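Local coordinates for protein nucleoporin NUP82 (Chaetomium thermophilum, PDB 5CWW) that probably serves as a structural component of the nuclear pore complex and docks transport factors, the piece described here being its N-terminal beta-propeller part, at residues Arg52-Ile56 against Trp66-Ala70; Ala101-Arg107 against His147-Gln151; Trp11-Pro17 against Leu72-Trp76; Pro571-Ile577 against Leu588-Pro593. All coordinates share one frame; numbering follows the deposited sequence.

Contact 1: residues Arg52-Ile56 against Trp66-Ala70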
loop_
_atom_site.group_PDB
_atom_site.type_symbol
_atom_site.label_atom_id
_atom_site.label_comp_id
_atom_site.label_asym_id
_atom_site.label_seq_id
_atom_site.Cartn_x
_atom_site.Cartn_y
_atom_site.Cartn_z
ATOM N N ARG B 52 -18.390 -5.186 12.460
ATOM C CA ARG B 52 -18.483 -4.142 13.466
ATOM C C ARG B 52 -19.203 -4.751 14.662
ATOM O O ARG B 52 -20.328 -5.237 14.535
ATOM C CB ARG B 52 -19.212 -2.904 12.931
ATOM C CG ARG B 52 -20.621 -3.154 12.415
ATOM C CD ARG B 52 -21.249 -1.871 11.892
ATOM N NE ARG B 52 -22.679 -2.024 11.643
ATOM C CZ ARG B 52 -23.486 -1.035 11.271
ATOM N NH1 ARG B 52 -23.010 0.192 11.098
ATOM N NH2 ARG B 52 -24.775 -1.270 11.070
ATOM N N GLY B 53 -18.550 -4.741 15.818
ATOM C CA GLY B 53 -19.066 -5.447 16.976
ATOM C C GLY B 53 -19.305 -6.906 16.628
ATOM O O GLY B 53 -18.397 -7.593 16.159
ATOM N N THR B 54 -20.532 -7.371 16.836
ATOM C CA THR B 54 -20.900 -8.751 16.527
ATOM C C THR B 54 -21.545 -8.885 15.145
ATOM O O THR B 54 -21.901 -9.988 14.728
ATOM C CB THR B 54 -21.863 -9.321 17.583
ATOM O OG1 THR B 54 -23.027 -8.490 17.677
ATOM C CG2 THR B 54 -21.181 -9.391 18.937
ATOM N N GLU B 55 -21.695 -7.766 14.442
ATOM C CA GLU B 55 -22.220 -7.788 13.080
ATOM C C GLU B 55 -21.109 -8.098 12.085
ATOM O O GLU B 55 -19.964 -7.683 12.276
ATOM C CB GLU B 55 -22.866 -6.447 12.718
ATOM C CG GLU B 55 -24.076 -6.070 13.559
ATOM C CD GLU B 55 -24.717 -4.771 13.100
ATOM O OE1 GLU B 55 -24.261 -4.205 12.083
ATOM O OE2 GLU B 55 -25.678 -4.314 13.755
ATOM N N ILE B 56 -21.451 -8.823 11.023
ATOM C CA ILE B 56 -20.501 -9.096 9.952
ATOM C C ILE B 56 -21.142 -8.875 8.585
ATOM O O ILE B 56 -22.358 -8.984 8.428
ATOM C CB ILE B 56 -19.945 -10.540 10.025
ATOM C CG1 ILE B 56 -21.063 -11.574 9.856
ATOM C CG2 ILE B 56 -19.213 -10.753 11.340
ATOM C CD1 ILE B 56 -20.557 -12.991 9.666
ATOM N N TRP B 66 -25.635 -9.556 5.254
ATOM C CA TRP B 66 -25.503 -8.875 6.535
ATOM C C TRP B 66 -26.155 -9.679 7.656
ATOM O O TRP B 66 -27.279 -10.155 7.507
ATOM C CB TRP B 66 -26.139 -7.488 6.431
ATOM C CG TRP B 66 -26.059 -6.657 7.666
ATOM C CD1 TRP B 66 -25.075 -6.675 8.610
ATOM C CD2 TRP B 66 -27.007 -5.672 8.088
ATOM N NE1 TRP B 66 -25.353 -5.759 9.598
ATOM C CE2 TRP B 66 -26.535 -5.133 9.301
ATOM C CE3 TRP B 66 -28.212 -5.196 7.560
ATOM C CZ2 TRP B 66 -27.225 -4.141 9.993
ATOM C CZ3 TRP B 66 -28.896 -4.213 8.248
ATOM C CH2 TRP B 66 -28.401 -3.694 9.453
ATOM N N GLY B 67 -25.454 -9.829 8.777
ATOM C CA GLY B 67 -25.998 -10.569 9.900
ATOM C C GLY B 67 -25.315 -10.308 11.231
ATOM O O GLY B 67 -24.123 -10.003 11.284
ATOM N N ASP B 68 -26.087 -10.429 12.308
ATOM C CA ASP B 68 -25.572 -10.306 13.668
ATOM C C ASP B 68 -25.360 -11.699 14.253
ATOM O O ASP B 68 -26.305 -12.478 14.380
ATOM C CB ASP B 68 -26.538 -9.497 14.541
ATOM C CG ASP B 68 -25.941 -9.110 15.884
ATOM O OD1 ASP B 68 -25.298 -9.964 16.532
ATOM O OD2 ASP B 68 -26.115 -7.943 16.296
ATOM N N LEU B 69 -24.117 -12.007 14.612
ATOM C CA LEU B 69 -23.769 -13.331 15.116
ATOM C C LEU B 69 -24.443 -13.640 16.449
ATOM O O LEU B 69 -24.716 -14.799 16.755
ATOM C CB LEU B 69 -22.252 -13.461 15.266
ATOM C CG LEU B 69 -21.429 -13.322 13.984
ATOM C CD1 LEU B 69 -19.945 -13.451 14.299
ATOM C CD2 LEU B 69 -21.847 -14.349 12.941
ATOM N N ALA B 70 -24.708 -12.603 17.238
ATOM C CA ALA B 70 -25.357 -12.779 18.533
ATOM C C ALA B 70 -26.779 -13.299 18.359
ATOM O O ALA B 70 -27.168 -14.289 18.978
ATOM C CB ALA B 70 -25.363 -11.469 19.309
#

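Contact 2: residues Ala101-Arg107 against His147-Gln151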
loop_
_atom_site.group_PDB
_atom_site.type_symbol
_atom_site.label_atom_id
_atom_site.label_comp_id
_atom_site.label_asym_id
_atom_site.label_seq_id
_atom_site.Cartn_x
_atom_site.Cartn_y
_atom_site.Cartn_z
ATOM N N ALA B 101 -35.918 -10.609 5.386
ATOM C CA ALA B 101 -36.718 -9.857 6.347
ATOM C C ALA B 101 -37.499 -10.792 7.266
ATOM O O ALA B 101 -37.927 -10.392 8.350
ATOM C CB ALA B 101 -37.668 -8.917 5.621
ATOM N N ALA B 102 -37.684 -12.035 6.830
ATOM C CA ALA B 102 -38.386 -13.034 7.629
ATOM C C ALA B 102 -37.447 -13.706 8.631
ATOM O O ALA B 102 -37.900 -14.329 9.591
ATOM C CB ALA B 102 -39.024 -14.077 6.726
ATOM N N THR B 103 -36.143 -13.573 8.401
ATOM C CA THR B 103 -35.140 -14.182 9.267
ATOM C C THR B 103 -34.522 -13.135 10.187
ATOM O O THR B 103 -33.961 -12.141 9.724
ATOM C CB THR B 103 -34.024 -14.860 8.448
ATOM O OG1 THR B 103 -34.606 -15.710 7.451
ATOM C CG2 THR B 103 -33.118 -15.687 9.347
ATOM N N ALA B 104 -34.625 -13.368 11.490
ATOM C CA ALA B 104 -34.071 -12.453 12.479
ATOM C C ALA B 104 -32.547 -12.467 12.442
ATOM O O ALA B 104 -31.928 -13.530 12.388
ATOM C CB ALA B 104 -34.570 -12.812 13.870
ATOM N N GLY B 105 -31.947 -11.281 12.467
ATOM C CA GLY B 105 -30.501 -11.158 12.488
ATOM C C GLY B 105 -29.845 -11.477 11.157
ATOM O O GLY B 105 -28.647 -11.759 11.106
ATOM N N TYR B 106 -30.627 -11.439 10.082
ATOM C CA TYR B 106 -30.111 -11.717 8.746
ATOM C C TYR B 106 -30.792 -10.844 7.700
ATOM O O TYR B 106 -32.016 -10.748 7.661
ATOM C CB TYR B 106 -30.296 -13.192 8.390
ATOM C CG TYR B 106 -29.890 -13.522 6.970
ATOM C CD1 TYR B 106 -28.555 -13.495 6.587
ATOM C CD2 TYR B 106 -30.840 -13.854 6.013
ATOM C CE1 TYR B 106 -28.177 -13.791 5.288
ATOM C CE2 TYR B 106 -30.471 -14.154 4.712
ATOM C CZ TYR B 106 -29.139 -14.120 4.356
ATOM O OH TYR B 106 -28.765 -14.417 3.066
ATOM N N ARG B 107 -29.986 -10.209 6.857
ATOM C CA ARG B 107 -30.494 -9.353 5.791
ATOM C C ARG B 107 -29.587 -9.432 4.571
ATOM O O ARG B 107 -28.383 -9.655 4.700
ATOM C CB ARG B 107 -30.606 -7.904 6.267
ATOM C CG ARG B 107 -31.931 -7.551 6.929
ATOM C CD ARG B 107 -33.065 -7.490 5.916
ATOM N NE ARG B 107 -34.092 -6.529 6.308
ATOM C CZ ARG B 107 -35.065 -6.102 5.508
ATOM N NH1 ARG B 107 -35.154 -6.548 4.262
ATOM N NH2 ARG B 107 -35.951 -5.224 5.956
ATOM N N HIS B 147 -32.764 -2.774 11.277
ATOM C CA HIS B 147 -33.247 -3.465 10.084
ATOM C C HIS B 147 -33.012 -4.975 10.142
ATOM O O HIS B 147 -33.488 -5.713 9.279
ATOM C CB HIS B 147 -32.583 -2.890 8.830
ATOM C CG HIS B 147 -33.045 -1.510 8.478
ATOM N ND1 HIS B 147 -34.182 -1.274 7.736
ATOM C CD2 HIS B 147 -32.518 -0.294 8.753
ATOM C CE1 HIS B 147 -34.340 0.028 7.576
ATOM N NE2 HIS B 147 -33.342 0.645 8.183
ATOM N N LEU B 148 -32.277 -5.432 11.152
ATOM C CA LEU B 148 -32.021 -6.860 11.325
ATOM C C LEU B 148 -33.171 -7.567 12.045
ATOM O O LEU B 148 -33.260 -8.795 12.023
ATOM C CB LEU B 148 -30.713 -7.077 12.088
ATOM C CG LEU B 148 -29.427 -6.825 11.295
ATOM C CD1 LEU B 148 -28.217 -6.831 12.216
ATOM C CD2 LEU B 148 -29.257 -7.861 10.192
ATOM N N HIS B 149 -34.043 -6.795 12.688
ATOM C CA HIS B 149 -35.215 -7.363 13.351
ATOM C C HIS B 149 -36.337 -7.618 12.347
ATOM O O HIS B 149 -36.466 -6.903 11.352
ATOM C CB HIS B 149 -35.713 -6.434 14.461
ATOM C CG HIS B 149 -34.677 -6.116 15.494
ATOM N ND1 HIS B 149 -34.059 -7.085 16.253
ATOM C CD2 HIS B 149 -34.155 -4.933 15.898
ATOM C CE1 HIS B 149 -33.197 -6.516 17.076
ATOM N NE2 HIS B 149 -33.236 -5.210 16.881
ATOM N N ILE B 150 -37.145 -8.640 12.614
ATOM C CA ILE B 150 -38.281 -8.964 11.757
ATOM C C ILE B 150 -39.364 -7.898 11.894
ATOM O O ILE B 150 -40.150 -7.673 10.974
ATOM C CB ILE B 150 -38.875 -10.351 12.101
ATOM C CG1 ILE B 150 -37.786 -11.427 12.043
ATOM C CG2 ILE B 150 -40.012 -10.705 11.144
ATOM C CD1 ILE B 150 -38.220 -12.777 12.587
ATOM N N GLN B 151 -39.393 -7.240 13.049
ATOM C CA GLN B 151 -40.395 -6.218 13.330
ATOM C C GLN B 151 -40.277 -5.034 12.376
ATOM O O GLN B 151 -41.258 -4.336 12.120
ATOM C CB GLN B 151 -40.272 -5.733 14.776
ATOM C CG GLN B 151 -40.458 -6.827 15.815
ATOM C CD GLN B 151 -40.305 -6.315 17.235
ATOM O OE1 GLN B 151 -39.995 -5.144 17.455
ATOM N NE2 GLN B 151 -40.524 -7.192 18.208
#

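Contact 3: residues Trp11-Pro17 against Leu72-Trp76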
loop_
_atom_site.group_PDB
_atom_site.type_symbol
_atom_site.label_atom_id
_atom_site.label_comp_id
_atom_site.label_asym_id
_atom_site.label_seq_id
_atom_site.Cartn_x
_atom_site.Cartn_y
_atom_site.Cartn_z
ATOM N N TRP B 11 -24.677 -23.394 15.007
ATOM C CA TRP B 11 -25.534 -22.255 14.680
ATOM C C TRP B 11 -24.986 -21.448 13.499
ATOM O O TRP B 11 -25.506 -20.378 13.179
ATOM C CB TRP B 11 -25.727 -21.351 15.905
ATOM C CG TRP B 11 -24.464 -20.895 16.567
ATOM C CD1 TRP B 11 -23.769 -21.549 17.542
ATOM C CD2 TRP B 11 -23.753 -19.675 16.319
ATOM N NE1 TRP B 11 -22.666 -20.818 17.910
ATOM C CE2 TRP B 11 -22.634 -19.663 17.174
ATOM C CE3 TRP B 11 -23.954 -18.595 15.453
ATOM C CZ2 TRP B 11 -21.716 -18.614 17.189
ATOM C CZ3 TRP B 11 -23.041 -17.554 15.470
ATOM C CH2 TRP B 11 -21.937 -17.572 16.331
ATOM N N LEU B 12 -23.942 -21.967 12.858
ATOM C CA LEU B 12 -23.420 -21.385 11.623
ATOM C C LEU B 12 -23.406 -22.423 10.501
ATOM O O LEU B 12 -22.999 -22.123 9.379
ATOM C CB LEU B 12 -22.011 -20.821 11.835
ATOM C CG LEU B 12 -21.892 -19.528 12.647
ATOM C CD1 LEU B 12 -20.430 -19.145 12.818
ATOM C CD2 LEU B 12 -22.663 -18.386 11.998
ATOM N N ASN B 13 -23.855 -23.637 10.811
ATOM C CA ASN B 13 -23.955 -24.700 9.816
ATOM C C ASN B 13 -25.407 -25.001 9.473
ATOM O O ASN B 13 -26.296 -24.845 10.307
ATOM C CB ASN B 13 -23.269 -25.973 10.317
ATOM C CG ASN B 13 -21.789 -25.776 10.582
ATOM O OD1 ASN B 13 -21.275 -26.186 11.623
ATOM N ND2 ASN B 13 -21.093 -25.148 9.640
ATOM N N GLU B 14 -25.634 -25.432 8.237
ATOM C CA GLU B 14 -26.968 -25.783 7.764
ATOM C C GLU B 14 -27.601 -26.833 8.684
ATOM O O GLU B 14 -26.902 -27.710 9.186
ATOM C CB GLU B 14 -26.883 -26.303 6.325
ATOM C CG GLU B 14 -28.184 -26.233 5.539
ATOM C CD GLU B 14 -28.003 -26.572 4.070
ATOM O OE1 GLU B 14 -29.022 -26.808 3.387
ATOM O OE2 GLU B 14 -26.847 -26.595 3.598
ATOM N N PRO B 15 -28.926 -26.753 8.913
ATOM C CA PRO B 15 -29.912 -25.800 8.391
ATOM C C PRO B 15 -30.116 -24.565 9.273
ATOM O O PRO B 15 -31.194 -23.972 9.244
ATOM C CB PRO B 15 -31.186 -26.644 8.338
ATOM C CG PRO B 15 -31.058 -27.543 9.516
ATOM C CD PRO B 15 -29.581 -27.834 9.674
ATOM N N ALA B 16 -29.099 -24.178 10.037
ATOM C CA ALA B 16 -29.199 -22.982 10.867
ATOM C C ALA B 16 -29.295 -21.737 9.989
ATOM O O ALA B 16 -28.759 -21.716 8.882
ATOM C CB ALA B 16 -28.009 -22.878 11.808
ATOM N N PRO B 17 -29.979 -20.692 10.482
ATOM C CA PRO B 17 -30.145 -19.464 9.695
ATOM C C PRO B 17 -28.823 -18.740 9.462
ATOM O O PRO B 17 -28.673 -18.044 8.458
ATOM C CB PRO B 17 -31.090 -18.621 10.556
ATOM C CG PRO B 17 -30.860 -19.098 11.943
ATOM C CD PRO B 17 -30.573 -20.567 11.825
ATOM N N LEU B 72 -28.178 -14.581 15.598
ATOM C CA LEU B 72 -28.178 -15.847 14.869
ATOM C C LEU B 72 -27.832 -17.013 15.791
ATOM O O LEU B 72 -28.315 -18.132 15.600
ATOM C CB LEU B 72 -27.194 -15.792 13.701
ATOM C CG LEU B 72 -27.578 -14.844 12.564
ATOM C CD1 LEU B 72 -26.379 -14.574 11.667
ATOM C CD2 LEU B 72 -28.735 -15.413 11.757
ATOM N N LYS B 73 -26.997 -16.750 16.790
ATOM C CA LYS B 73 -26.677 -17.756 17.792
ATOM C C LYS B 73 -27.911 -18.043 18.641
ATOM O O LYS B 73 -28.293 -19.198 18.832
ATOM C CB LYS B 73 -25.518 -17.295 18.680
ATOM C CG LYS B 73 -25.088 -18.319 19.725
ATOM C CD LYS B 73 -24.080 -17.733 20.702
ATOM C CE LYS B 73 -23.743 -18.722 21.809
ATOM N NZ LYS B 73 -22.926 -18.106 22.891
ATOM N N GLU B 74 -28.530 -16.978 19.142
ATOM C CA GLU B 74 -29.703 -17.095 19.999
ATOM C C GLU B 74 -30.870 -17.770 19.281
ATOM O O GLU B 74 -31.623 -18.530 19.887
ATOM C CB GLU B 74 -30.128 -15.711 20.501
ATOM C CG GLU B 74 -31.343 -15.723 21.422
ATOM C CD GLU B 74 -31.713 -14.337 21.919
ATOM O OE1 GLU B 74 -30.899 -13.404 21.755
ATOM O OE2 GLU B 74 -32.821 -14.179 22.472
ATOM N N SER B 75 -31.019 -17.487 17.991
ATOM C CA SER B 75 -32.103 -18.064 17.203
ATOM C C SER B 75 -31.987 -19.583 17.127
ATOM O O SER B 75 -32.995 -20.289 17.103
ATOM C CB SER B 75 -32.113 -17.472 15.794
ATOM O OG SER B 75 -32.313 -16.070 15.833
ATOM N N TRP B 76 -30.754 -20.078 17.092
ATOM C CA TRP B 76 -30.509 -21.514 17.025
ATOM C C TRP B 76 -30.532 -22.156 18.411
ATOM O O TRP B 76 -30.673 -23.372 18.537
ATOM C CB TRP B 76 -29.167 -21.794 16.342
ATOM C CG TRP B 76 -28.934 -23.251 16.077
ATOM C CD1 TRP B 76 -28.077 -24.078 16.743
ATOM C CD2 TRP B 76 -29.577 -24.059 15.083
ATOM N NE1 TRP B 76 -28.141 -25.347 16.223
ATOM C CE2 TRP B 76 -29.055 -25.363 15.203
ATOM C CE3 TRP B 76 -30.542 -23.806 14.102
ATOM C CZ2 TRP B 76 -29.465 -26.410 14.379
ATOM C CZ3 TRP B 76 -30.947 -24.848 13.285
ATOM C CH2 TRP B 76 -30.408 -26.133 13.429
#

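Contact 4: residues Pro571-Ile577 against Leu588-Pro593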
loop_
_atom_site.group_PDB
_atom_site.type_symbol
_atom_site.label_atom_id
_atom_site.label_comp_id
_atom_site.label_asym_id
_atom_site.label_seq_id
_atom_site.Cartn_x
_atom_site.Cartn_y
_atom_site.Cartn_z
ATOM N N PRO B 571 -17.551 -10.038 24.470
ATOM C CA PRO B 571 -17.716 -10.595 25.818
ATOM C C PRO B 571 -18.731 -11.736 25.893
ATOM O O PRO B 571 -18.590 -12.612 26.746
ATOM C CB PRO B 571 -18.195 -9.392 26.641
ATOM C CG PRO B 571 -18.751 -8.438 25.644
ATOM C CD PRO B 571 -17.905 -8.608 24.429
ATOM N N ASP B 572 -19.730 -11.727 25.015
ATOM C CA ASP B 572 -20.776 -12.747 25.035
ATOM C C ASP B 572 -20.449 -13.922 24.114
ATOM O O ASP B 572 -20.586 -15.080 24.509
ATOM C CB ASP B 572 -22.123 -12.138 24.636
ATOM C CG ASP B 572 -22.570 -11.039 25.583
ATOM O OD1 ASP B 572 -22.231 -11.108 26.783
ATOM O OD2 ASP B 572 -23.266 -10.107 25.127
ATOM N N LEU B 573 -20.026 -13.623 22.889
ATOM C CA LEU B 573 -19.716 -14.664 21.912
ATOM C C LEU B 573 -18.318 -15.236 22.131
ATOM O O LEU B 573 -18.051 -16.388 21.789
ATOM C CB LEU B 573 -19.840 -14.118 20.490
ATOM C CG LEU B 573 -21.251 -13.744 20.034
ATOM C CD1 LEU B 573 -21.199 -13.032 18.691
ATOM C CD2 LEU B 573 -22.144 -14.975 19.951
ATOM N N GLY B 574 -17.431 -14.419 22.690
ATOM C CA GLY B 574 -16.081 -14.850 23.008
ATOM C C GLY B 574 -15.028 -14.354 22.034
ATOM O O GLY B 574 -15.215 -13.349 21.347
ATOM N N TYR B 575 -13.918 -15.081 21.982
ATOM C CA TYR B 575 -12.743 -14.690 21.211
ATOM C C TYR B 575 -12.445 -15.753 20.162
ATOM O O TYR B 575 -12.124 -16.894 20.498
ATOM C CB TYR B 575 -11.556 -14.488 22.155
ATOM C CG TYR B 575 -10.217 -14.243 21.492
ATOM C CD1 TYR B 575 -10.089 -13.375 20.414
ATOM C CD2 TYR B 575 -9.071 -14.858 21.978
ATOM C CE1 TYR B 575 -8.854 -13.149 19.823
ATOM C CE2 TYR B 575 -7.839 -14.638 21.399
ATOM C CZ TYR B 575 -7.732 -13.784 20.323
ATOM O OH TYR B 575 -6.497 -13.573 19.757
ATOM N N PHE B 576 -12.555 -15.380 18.890
ATOM C CA PHE B 576 -12.429 -16.346 17.806
ATOM C C PHE B 576 -12.058 -15.701 16.475
ATOM O O PHE B 576 -12.069 -14.477 16.335
ATOM C CB PHE B 576 -13.739 -17.124 17.647
ATOM C CG PHE B 576 -14.912 -16.272 17.245
ATOM C CD1 PHE B 576 -15.538 -15.450 18.168
ATOM C CD2 PHE B 576 -15.397 -16.304 15.948
ATOM C CE1 PHE B 576 -16.619 -14.669 17.801
ATOM C CE2 PHE B 576 -16.477 -15.526 15.576
ATOM C CZ PHE B 576 -17.090 -14.709 16.504
ATOM N N ILE B 577 -11.720 -16.549 15.509
ATOM C CA ILE B 577 -11.433 -16.121 14.147
ATOM C C ILE B 577 -12.582 -16.506 13.240
ATOM O O ILE B 577 -13.185 -17.562 13.409
ATOM C CB ILE B 577 -10.149 -16.758 13.611
ATOM C CG1 ILE B 577 -8.968 -16.384 14.493
ATOM C CG2 ILE B 577 -9.873 -16.321 12.177
ATOM C CD1 ILE B 577 -7.869 -17.369 14.384
ATOM N N LEU B 588 -13.324 -20.573 14.391
ATOM C CA LEU B 588 -12.509 -21.291 15.364
ATOM C C LEU B 588 -12.277 -20.450 16.617
ATOM O O LEU B 588 -11.737 -19.343 16.545
ATOM C CB LEU B 588 -11.173 -21.682 14.731
ATOM C CG LEU B 588 -11.306 -22.459 13.418
ATOM C CD1 LEU B 588 -9.946 -22.683 12.781
ATOM C CD2 LEU B 588 -12.017 -23.789 13.642
ATOM N N PHE B 589 -12.679 -20.995 17.763
ATOM C CA PHE B 589 -12.684 -20.258 19.025
ATOM C C PHE B 589 -11.446 -20.538 19.876
ATOM O O PHE B 589 -10.898 -21.641 19.849
ATOM C CB PHE B 589 -13.947 -20.605 19.822
ATOM C CG PHE B 589 -15.213 -20.052 19.225
ATOM C CD1 PHE B 589 -15.690 -20.527 18.013
ATOM C CD2 PHE B 589 -15.927 -19.062 19.877
ATOM C CE1 PHE B 589 -16.852 -20.018 17.460
ATOM C CE2 PHE B 589 -17.091 -18.549 19.331
ATOM C CZ PHE B 589 -17.554 -19.029 18.121
ATOM N N PHE B 590 -11.019 -19.526 20.628
ATOM C CA PHE B 590 -9.845 -19.626 21.495
ATOM C C PHE B 590 -10.178 -19.335 22.951
ATOM O O PHE B 590 -9.404 -19.672 23.847
ATOM C CB PHE B 590 -8.755 -18.668 21.028
ATOM C CG PHE B 590 -8.311 -18.911 19.627
ATOM C CD1 PHE B 590 -7.396 -19.908 19.338
ATOM C CD2 PHE B 590 -8.817 -18.148 18.593
ATOM C CE1 PHE B 590 -6.988 -20.132 18.042
ATOM C CE2 PHE B 590 -8.415 -18.366 17.301
ATOM C CZ PHE B 590 -7.499 -19.360 17.020
ATOM N N GLU B 591 -11.320 -18.697 23.184
ATOM C CA GLU B 591 -11.719 -18.331 24.536
ATOM C C GLU B 591 -13.201 -17.986 24.597
ATOM O O GLU B 591 -13.652 -17.013 23.992
ATOM C CB GLU B 591 -10.883 -17.146 25.027
ATOM C CG GLU B 591 -11.088 -16.786 26.488
ATOM C CD GLU B 591 -10.201 -15.634 26.923
ATOM O OE1 GLU B 591 -9.716 -14.891 26.042
ATOM O OE2 GLU B 591 -9.978 -15.474 28.141
ATOM N N THR B 592 -13.948 -18.801 25.336
ATOM C CA THR B 592 -15.376 -18.590 25.536
ATOM C C THR B 592 -15.616 -18.018 26.930
ATOM O O THR B 592 -14.745 -18.115 27.793
ATOM C CB THR B 592 -16.169 -19.896 25.364
ATOM O OG1 THR B 592 -15.665 -20.886 26.269
ATOM C CG2 THR B 592 -16.044 -20.411 23.938
ATOM N N PRO B 593 -16.791 -17.407 27.153
ATOM C CA PRO B 593 -17.107 -16.864 28.480
ATOM C C PRO B 593 -17.099 -17.933 29.571
ATOM O O PRO B 593 -16.840 -17.604 30.729
ATOM C CB PRO B 593 -18.515 -16.289 28.299
ATOM C CG PRO B 593 -18.651 -16.048 26.841
ATOM C CD PRO B 593 -17.854 -17.124 26.176
#

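Contact 1: residues Arg52-Ile56 against Trp66-Ala70
Glu55 and Trp66 are joined through one carboxylate oxygen: the indole NE1 of Trp66 donates to Glu55 OE1 at 3.1 Å, with the acceptor lying in the indole plane while the donor stands well above the carboxylate. From the opposite face of that carboxylate, Arg52 NE forms a salt bridge to Glu55 OE1 at 2.7 Å. OE2 of Glu55 is bound by Ser145 OG. An alanine in place of Glu55 would probably leave the Trp66 N-H and the Arg52 NE without their shared acceptor, and Ser145 OG without its carboxylate partner. A second carboxylate works similarly: Thr54 OG1 donates to Asp68 OD1 at 2.9 Å from above its plane, and the same Asp68 OD1 caps the helix by accepting from Ala70 N at 2.8 Å. The Asp68 carboxylate is brought to both donors by setting CG anti to the backbone N (chi1 -169°).

The backbones pair as antiparallel strands 55-60 and 63-68 of the first propeller blade, entered through a type II' turn with Gly53 at positive phi. Ile56 N binds Gly67 O (2.9 Å) in a hydrogen-bonded pair, and Leu69 N binds Thr54 O at 3.0 Å where helix 69-77 begins.

Ile56 CD1 touches Leu69 CD2 at 3.8 Å, the two side chains meeting at about a right angle, beside Leu578 and Phe576 of strand 576-580.

Contact 2: residues Ala101-Arg107 against His147-Gln151
Two hydrogen bonds tie Arg107 and Gly105 to the backbone carbonyls of His147 and Leu148. Arg107 NE donates to His147 O at 3.1 Å, nearly straight (164°) and with the oxygen in the guanidinium plane. A bend at chi2 (-71°) curls the Arg107 chain, letting its CG pass 3.4 Å from the same His147 O before NE takes the bond. Gly105 N reaches Leu148 O at 2.8 Å from a position tilted out of the carbonyl plane. A methionine in place of Arg107 would probably leave the His147 carbonyl without this donor and deprive the ring of Phe156 of its cation-pi partner.

Gly105 sits at positive phi within a type II turn from Thr103 to Tyr106 that leads into strand 106-110, the outermost strand of the first propeller blade. His147 and Leu148 lie in the loop between strands 137-141 and 160-162 of the following blade, and the contact therefore bridges two adjacent blades.

The remaining contacts are van der Waals. Leu148 CD2 lies against the peptide between Gly105 and Tyr106, 3.8 Å from Tyr106 N. Ile150 packs its branches against residues 101-104: CD1 meets Ala104 CB at 3.9 Å, while CG2 lies 3.5 Å from Ala101 O. Ala101 CB sits over one face of the Arg107 guanidinium, offset toward its rim.

Contact 3: residues Trp11-Pro17 against Leu72-Trp76
Trp11 lays one face of its indole on the side chain of Lys73, whose CG stands 3.8 Å from the centroid of the Trp11 five-membered ring, just 9° off the normal, in a CH-pi contact. Lys73 CB and CG lie over the indole, and the extended chain beyond them leads away from it. On the other face of the Trp11 indole lies CG of Leu12. CG of Trp11 stands between the backbone N and the carbonyl carbon (chi1 53°), which sets the ring against Lys73.

A second indole is met mainly over one face. Ala16 CB approaches the Trp76 six-membered ring, 3.9 Å from its centroid, while Trp11 CA sits over the five-membered ring of Trp76 on the same side. The two tryptophans also touch at their roots, Trp11 CB lying 3.5 Å from Trp76 CB. Pro15, behind a cis peptide bond, brings its CD to 4.2 Å from Trp76 CH2. Pro17 CD comes within 4.0 Å of Trp76 CE3, obliquely to the ring, and Pro17 CB meets Leu72 CD2 at 4.2 Å. Arg79 engages the Trp76 ring in a cation-pi interaction.

No hydrogen bond crosses the contact, and apolar and CH-pi packing carries it. Here an N-terminal extension, with a short 3-10 segment and a proline-containing loop, is laid on helix 69-77, which lies between the third and fourth strands of a propeller blade.

Contact 4: residues Pro571-Ile577 against Leu588-Pro593
Phe576 and Phe589 form an offset stack, their rings 4.5 Å apart between centroids and tilted by 15°. With Phe576 CG between the backbone N and the carbonyl carbon (chi1 64°), the two side chains run side by side, and Phe576 CB also rests over the Phe589 ring, 3.7 Å from its centroid. Leu573 O meets the edge of that Phe589 ring, 3.4 Å from CE2.

Holding these rings is an antiparallel pair of strands, with Ile577 N bonded to Leu588 O at 3.0 Å. Here Phe590 and Glu591 together oppose Tyr575 as a classic beta bulge: Phe590 N donates to Tyr575 O at 2.9 Å, and Tyr575 N binds Glu591 O at 2.8 Å. Before it, Gly574 comes so close to Glu591 O that a CB there would clash.

Farther out, Tyr575 OH bonds to Asp495. Phe576 packs on Ile568 of neighbouring strand 566-570, Leu573 reaches Leu69 and Lys73 of helix 69-77, and Phe590 lies on Ile552 of strand 548-554, in the preceding blade.

Helix 69-77 joins contacts 1, 3 and 4. Contacts 1 and 3 both use it, their centres about 13 Å apart, and Leu69 O touches Trp11 CZ3 at 3.5 Å. Contact 1 runs on into contact 2 across one sheet, Trp66 O lying 2.8 Å from Arg107 N in a probable hydrogen bond. Contact 4 joins from the last blade: Leu573 CD1 packs 3.6 Å from Leu69 CB of contact 1, and Leu573 CD2 lies 3.5 Å from Lys73 CD of contact 3. Contacts 2 and 4, with centres about 24 Å apart, do not touch. Together the contacts join the last, first and second propeller blades and lay the N-terminal extension across the helix.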